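Local coordinates for glutamate--cysteine ligase GshA (PDB 3K1T), which probably acts as a glutamate--cysteine ligase, joining glutamate to cysteine to give gamma-glutamylcysteine, the precursor of glutathione, at residues Leu98-Glu103 against Ala173-Asn178; Val129-Ile134 against Ile152-Val157. All blocks are in the same frame, centred on the assembly; numbering follows the deposited sequence. Where two conformers were deposited one is given.

In the fold
Of the strands in these contacts, 97-102 comes first from the N terminus and is followed by helix 109-124 and strand 128-133, a beta-alpha-beta crossover in which the two strands are parallel neighbours. Contact 2 then closes a short helix-free loop: strand 142-145 intervenes before strand 151-160 returns beside strand 128-133. After strands 163-166 and 169-170, strand 173-177 comes back to strand 97-102 and makes contact 1, so contact 2 is nested inside the loop that contact 1 closes. Their centres are about 9 Å apart in one mixed sheet, joined by the probable bonds Leu100 N to Arg130 O and Gly132 N to Leu100 O, with helix 109-124 against one face.

Contact 1: Leu98-Glu103 against Ala173-Asn178; sequences LLLIPE and AILLNN
Leu99 and Ile101 exchange backbone bonds with Ala173, Leu175 and Asn177, the register of two parallel neighbours in the mixed sheet, whose axes diverge by 24°. Leu99 O accepts from Leu175 N at 2.8 Å, and Leu175 O in turn accepts from Ile101 N at 2.9 Å. On the face of Leu99, Ile101 and Ile174, the CG1 branch of Ile101 lies beside its own backbone N, anti to the carbonyl carbon, and carries CD1 to within 3.5 Å of Ile174 CG2, a tight fit between two branched chains. Leu164 of strand 163-166 covers this patch. On the reverse face Leu98 has its CG anti to the backbone N (chi1 -170°), and from there its two methyls split their work: CD1 rests on the backbone at Ala173 O, 3.5 Å away, while CD2 reaches Leu175 CB at 4.1 Å. Helix 109-124 packs on this face of Leu98, Leu100 and Leu175.

Toward the C-terminal part of the pair, side-chain polar groups join in. The Asn178 amide stacks against the Glu103 carboxylate, their planes 28° apart, and its ND2 donates to Pro102 O at 3.1 Å, with the acceptor close to the amide plane. A leucine in place of Asn178 would probably leave Pro102 O without this donor and Leu180 N without the OD1 that accepts from it. Side-chain chemistry thus passes from apolar contacts around Leu98 to Ile101 to an amide and a carboxylate that satisfy main-chain groups, Asn178 those of Pro102 and Leu180, Glu103 OE2 that of Asp179.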
loop_
_atom_site.group_PDB
_atom_site.type_symbol
_atom_site.label_atom_id
_atom_site.label_comp_id
_atom_site.label_asym_id
_atom_site.label_seq_id
_atom_site.Cartn_x
_atom_site.Cartn_y
_atom_site.Cartn_z
ATOM N N LEU A 98 17.962 -0.098 -10.420
ATOM C CA LEU A 98 18.037 -1.404 -9.798
ATOM C C LEU A 98 18.423 -2.444 -10.820
ATOM O O LEU A 98 17.799 -2.528 -11.893
ATOM C CB LEU A 98 16.678 -1.739 -9.194
ATOM C CG LEU A 98 16.599 -2.956 -8.295
ATOM C CD1 LEU A 98 17.430 -2.805 -7.024
ATOM C CD2 LEU A 98 15.070 -3.206 -7.929
ATOM N N LEU A 99 19.475 -3.213 -10.518
ATOM C CA LEU A 99 19.865 -4.350 -11.334
ATOM C C LEU A 99 19.180 -5.574 -10.767
ATOM O O LEU A 99 19.335 -5.869 -9.575
ATOM C CB LEU A 99 21.408 -4.550 -11.290
ATOM C CG LEU A 99 22.002 -5.664 -12.158
ATOM C CD1 LEU A 99 21.911 -5.301 -13.635
ATOM C CD2 LEU A 99 23.480 -5.966 -11.776
ATOM N N LEU A 100 18.425 -6.265 -11.613
ATOM C CA LEU A 100 17.714 -7.483 -11.239
ATOM C C LEU A 100 18.459 -8.694 -11.792
ATOM O O LEU A 100 18.626 -8.835 -13.000
ATOM C CB LEU A 100 16.272 -7.474 -11.771
ATOM C CG LEU A 100 15.385 -8.711 -11.481
ATOM C CD1 LEU A 100 15.068 -8.846 -9.985
ATOM C CD2 LEU A 100 14.059 -8.631 -12.312
ATOM N N ILE A 101 18.918 -9.572 -10.904
ATOM C CA ILE A 101 19.568 -10.824 -11.304
ATOM C C ILE A 101 18.574 -12.007 -11.227
ATOM O O ILE A 101 18.141 -12.384 -10.158
ATOM C CB ILE A 101 20.834 -11.120 -10.445
ATOM C CG1 ILE A 101 21.813 -9.919 -10.536
ATOM C CG2 ILE A 101 21.492 -12.431 -10.902
ATOM C CD1 ILE A 101 23.109 -10.068 -9.790
ATOM N N PRO A 102 18.239 -12.609 -12.370
ATOM C CA PRO A 102 17.277 -13.712 -12.429
ATOM C C PRO A 102 17.940 -15.057 -12.175
ATOM O O PRO A 102 19.177 -15.148 -12.197
ATOM C CB PRO A 102 16.762 -13.626 -13.851
ATOM C CG PRO A 102 17.976 -13.189 -14.622
ATOM C CD PRO A 102 18.741 -12.266 -13.707
ATOM N N GLU A 103 17.128 -16.076 -11.928
ATOM C CA GLU A 103 17.599 -17.460 -11.969
ATOM C C GLU A 103 18.259 -17.680 -13.349
ATOM O O GLU A 103 17.962 -16.959 -14.319
ATOM C CB GLU A 103 16.445 -18.442 -11.768
ATOM C CG GLU A 103 15.921 -18.605 -10.330
ATOM C CD GLU A 103 16.942 -19.275 -9.371
ATOM O OE1 GLU A 103 17.945 -19.854 -9.861
ATOM O OE2 GLU A 103 16.751 -19.196 -8.126
ATOM N N ALA A 173 21.722 -0.583 -6.221
ATOM C CA ALA A 173 21.516 -1.822 -5.519
ATOM C C ALA A 173 21.209 -2.939 -6.502
ATOM O O ALA A 173 20.909 -2.691 -7.672
ATOM C CB ALA A 173 20.360 -1.661 -4.524
ATOM N N ILE A 174 21.257 -4.164 -6.001
ATOM C CA ILE A 174 21.091 -5.369 -6.802
ATOM C C ILE A 174 20.025 -6.240 -6.153
ATOM O O ILE A 174 20.196 -6.652 -5.012
ATOM C CB ILE A 174 22.409 -6.154 -6.870
ATOM C CG1 ILE A 174 23.502 -5.277 -7.510
ATOM C CG2 ILE A 174 22.239 -7.494 -7.629
ATOM C CD1 ILE A 174 24.914 -5.791 -7.210
ATOM N N LEU A 175 18.950 -6.526 -6.875
ATOM C CA LEU A 175 17.891 -7.389 -6.383
ATOM C C LEU A 175 18.065 -8.783 -6.921
ATOM O O LEU A 175 18.102 -8.996 -8.132
ATOM C CB LEU A 175 16.501 -6.846 -6.768
ATOM C CG LEU A 175 15.293 -7.665 -6.313
ATOM C CD1 LEU A 175 15.210 -7.716 -4.768
ATOM C CD2 LEU A 175 13.940 -7.104 -6.893
ATOM N N LEU A 176 18.245 -9.734 -6.014
ATOM C CA LEU A 176 18.303 -11.134 -6.385
ATOM C C LEU A 176 16.925 -11.755 -6.576
ATOM O O LEU A 176 16.106 -11.772 -5.650
ATOM C CB LEU A 176 19.052 -11.932 -5.315
ATOM C CG LEU A 176 20.476 -11.504 -5.032
ATOM C CD1 LEU A 176 20.970 -12.203 -3.741
ATOM C CD2 LEU A 176 21.361 -11.812 -6.269
ATOM N N ASN A 177 16.675 -12.301 -7.766
ATOM C CA ASN A 177 15.557 -13.219 -7.990
ATOM C C ASN A 177 16.108 -14.626 -8.294
ATOM O O ASN A 177 15.480 -15.424 -8.977
ATOM C CB ASN A 177 14.642 -12.714 -9.103
ATOM C CG ASN A 177 13.285 -13.372 -9.093
ATOM O OD1 ASN A 177 12.906 -14.063 -10.053
ATOM N ND2 ASN A 177 12.541 -13.174 -7.994
ATOM N N ASN A 178 17.296 -14.893 -7.750
ATOM C CA ASN A 178 18.075 -16.132 -7.931
ATOM C C ASN A 178 18.489 -16.508 -6.493
ATOM O O ASN A 178 19.109 -15.689 -5.799
ATOM C CB ASN A 178 19.297 -15.796 -8.780
ATOM C CG ASN A 178 20.212 -16.981 -9.033
ATOM O OD1 ASN A 178 20.444 -17.823 -8.142
ATOM N ND2 ASN A 178 20.732 -17.061 -10.261
#

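Contact 2: Val129-Ile134 against Ile152-Val157; sequences VRIGSI and ILLEPV
Arg130 grips Glu155 side-on: NE meets OE2 of Glu155 at 2.6 Å and NH2 of Arg130 meets its OE1 at 2.8 Å. Both carboxylate oxygens use their syn lone pairs, and the two planes lie only 10° apart, so the salt bridge is bidentate and nearly flat. The chains reach it differently: Arg130 bends at chi2 (-88°) and again at chi3, which turns NE and NH2 toward the carboxylate, whereas Glu155 runs extended beyond CG. Asp167 O takes a further bond from NH2, and Leu166 packs on both side chains.

Close pairing of the backbones begins at Ile131, whose O accepts from Glu155 N at 3.1 Å. Glu155 O then accepts from Ser133 N, and Ser133 O from Val157 N, so that donor and acceptor change strands at each step, as a parallel register requires. These are two strands of the mixed sheet, twisted 50° against each other and splayed toward their N-terminal ends. On the face of Ile131 and Leu154 the packing is apolar, and the two side chains cross at a slant. In one of its two conformers Ile131 also puts CD1 4.1 Å from Ile152 CB. Val115 of helix 109-124 closes over Ile131 and Ile152.

The splayed end is looser. Where the strand pattern would next join Ile131 N to Leu153 O, a water is inserted, accepting from Ile131 N at 2.9 Å and donating to Leu153 O at 2.8 Å. Arg130 and Leu153 beside it are partly exposed. The water's other hydrogen goes to Glu155 OE2, which therefore holds both the water and Arg130 NE.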
loop_
_atom_site.group_PDB
_atom_site.type_symbol
_atom_site.label_atom_id
_atom_site.label_comp_id
_atom_site.label_asym_id
_atom_site.label_seq_id
_atom_site.Cartn_x
_atom_site.Cartn_y
_atom_site.Cartn_z
ATOM N N VAL A 129 15.023 -0.159 -14.222
ATOM C CA VAL A 129 15.371 -1.567 -13.909
ATOM C C VAL A 129 15.947 -2.197 -15.169
ATOM O O VAL A 129 15.407 -1.986 -16.249
ATOM C CB VAL A 129 14.128 -2.384 -13.504
ATOM C CG1 VAL A 129 14.494 -3.866 -13.191
ATOM C CG2 VAL A 129 13.418 -1.714 -12.324
ATOM N N ARG A 130 17.037 -2.952 -15.029
ATOM C CA ARG A 130 17.603 -3.753 -16.112
ATOM C C ARG A 130 17.892 -5.137 -15.549
ATOM O O ARG A 130 18.119 -5.293 -14.336
ATOM C CB ARG A 130 18.902 -3.093 -16.628
ATOM C CG ARG A 130 18.693 -1.712 -17.279
ATOM C CD ARG A 130 18.381 -1.839 -18.772
ATOM N NE ARG A 130 19.628 -2.070 -19.521
ATOM C CZ ARG A 130 20.550 -1.140 -19.756
ATOM N NH1 ARG A 130 20.352 0.128 -19.399
ATOM N NH2 ARG A 130 21.671 -1.458 -20.400
ATOM N N ILE A 131 17.911 -6.129 -16.437
ATOM C CA ILE A 131 18.063 -7.511 -16.050
ATOM C C ILE A 131 19.485 -7.976 -16.359
ATOM O O ILE A 131 19.892 -8.044 -17.519
ATOM C CB ILE A 131 17.058 -8.401 -16.761
ATOM C CG1 ILE A 131 15.634 -7.916 -16.492
ATOM C CG2 ILE A 131 17.202 -9.848 -16.293
ATOM C CD1 ILE A 131 14.626 -8.420 -17.480
ATOM N N GLY A 132 20.233 -8.281 -15.305
ATOM C CA GLY A 132 21.629 -8.710 -15.424
ATOM C C GLY A 132 21.763 -10.195 -15.160
ATOM O O GLY A 132 21.572 -10.667 -14.037
ATOM N N SER A 133 22.095 -10.935 -16.203
ATOM C CA SER A 133 22.329 -12.358 -16.097
ATOM C C SER A 133 23.717 -12.707 -15.559
ATOM O O SER A 133 24.705 -12.116 -15.986
ATOM C CB SER A 133 22.233 -12.974 -17.508
ATOM O OG SER A 133 22.391 -14.382 -17.453
ATOM N N ILE A 134 23.787 -13.721 -14.704
ATOM C CA ILE A 134 25.051 -14.340 -14.323
ATOM C C ILE A 134 25.154 -15.744 -14.914
ATOM O O ILE A 134 25.965 -16.552 -14.462
ATOM C CB ILE A 134 25.239 -14.361 -12.773
ATOM C CG1 ILE A 134 24.133 -15.154 -12.069
ATOM C CG2 ILE A 134 25.322 -12.917 -12.241
ATOM C CD1 ILE A 134 24.369 -15.379 -10.497
ATOM N N ILE A 152 11.770 -10.335 -22.855
ATOM C CA ILE A 152 12.611 -9.683 -21.894
ATOM C C ILE A 152 14.037 -9.654 -22.483
ATOM O O ILE A 152 14.406 -10.487 -23.332
ATOM C CB ILE A 152 12.556 -10.336 -20.498
ATOM C CG1 ILE A 152 13.261 -11.677 -20.472
ATOM C CG2 ILE A 152 11.086 -10.501 -19.980
ATOM C CD1 ILE A 152 13.397 -12.227 -19.060
ATOM N N LEU A 153 14.803 -8.672 -22.057
ATOM C CA LEU A 153 16.178 -8.479 -22.521
ATOM C C LEU A 153 17.103 -8.865 -21.366
ATOM O O LEU A 153 17.044 -8.224 -20.306
ATOM C CB LEU A 153 16.395 -7.014 -22.877
ATOM C CG LEU A 153 17.854 -6.608 -23.157
ATOM C CD1 LEU A 153 18.441 -7.441 -24.297
ATOM C CD2 LEU A 153 17.939 -5.128 -23.445
ATOM N N LEU A 154 17.934 -9.879 -21.579
ATOM C CA LEU A 154 18.958 -10.307 -20.619
ATOM C C LEU A 154 20.285 -9.805 -21.089
ATOM O O LEU A 154 20.629 -9.959 -22.281
ATOM C CB LEU A 154 19.066 -11.825 -20.510
ATOM C CG LEU A 154 17.951 -12.714 -19.990
ATOM C CD1 LEU A 154 18.490 -14.139 -19.804
ATOM C CD2 LEU A 154 17.358 -12.212 -18.715
ATOM N N GLU A 155 21.036 -9.193 -20.177
ATOM C CA GLU A 155 22.348 -8.652 -20.479
ATOM C C GLU A 155 23.374 -9.289 -19.523
ATOM O O GLU A 155 23.103 -9.405 -18.312
ATOM C CB GLU A 155 22.334 -7.146 -20.323
ATOM C CG GLU A 155 21.297 -6.402 -21.189
ATOM C CD GLU A 155 21.130 -4.935 -20.784
ATOM O OE1 GLU A 155 22.142 -4.195 -20.913
ATOM O OE2 GLU A 155 19.999 -4.533 -20.355
ATOM N N PRO A 156 24.545 -9.693 -20.043
ATOM C CA PRO A 156 25.535 -10.265 -19.126
ATOM C C PRO A 156 26.080 -9.244 -18.100
ATOM O O PRO A 156 26.468 -8.171 -18.477
ATOM C CB PRO A 156 26.656 -10.731 -20.079
ATOM C CG PRO A 156 26.559 -9.849 -21.235
ATOM C CD PRO A 156 25.058 -9.615 -21.416
ATOM N N VAL A 157 26.124 -9.591 -16.826
ATOM C CA VAL A 157 26.704 -8.732 -15.805
ATOM C C VAL A 157 28.203 -8.548 -16.124
ATOM O O VAL A 157 28.848 -9.485 -16.552
ATOM C CB VAL A 157 26.495 -9.354 -14.399
ATOM C CG1 VAL A 157 27.388 -8.709 -13.377
ATOM C CG2 VAL A 157 24.997 -9.252 -13.978
HETATM O O HOH W 1 17.705 -5.679 -19.319
#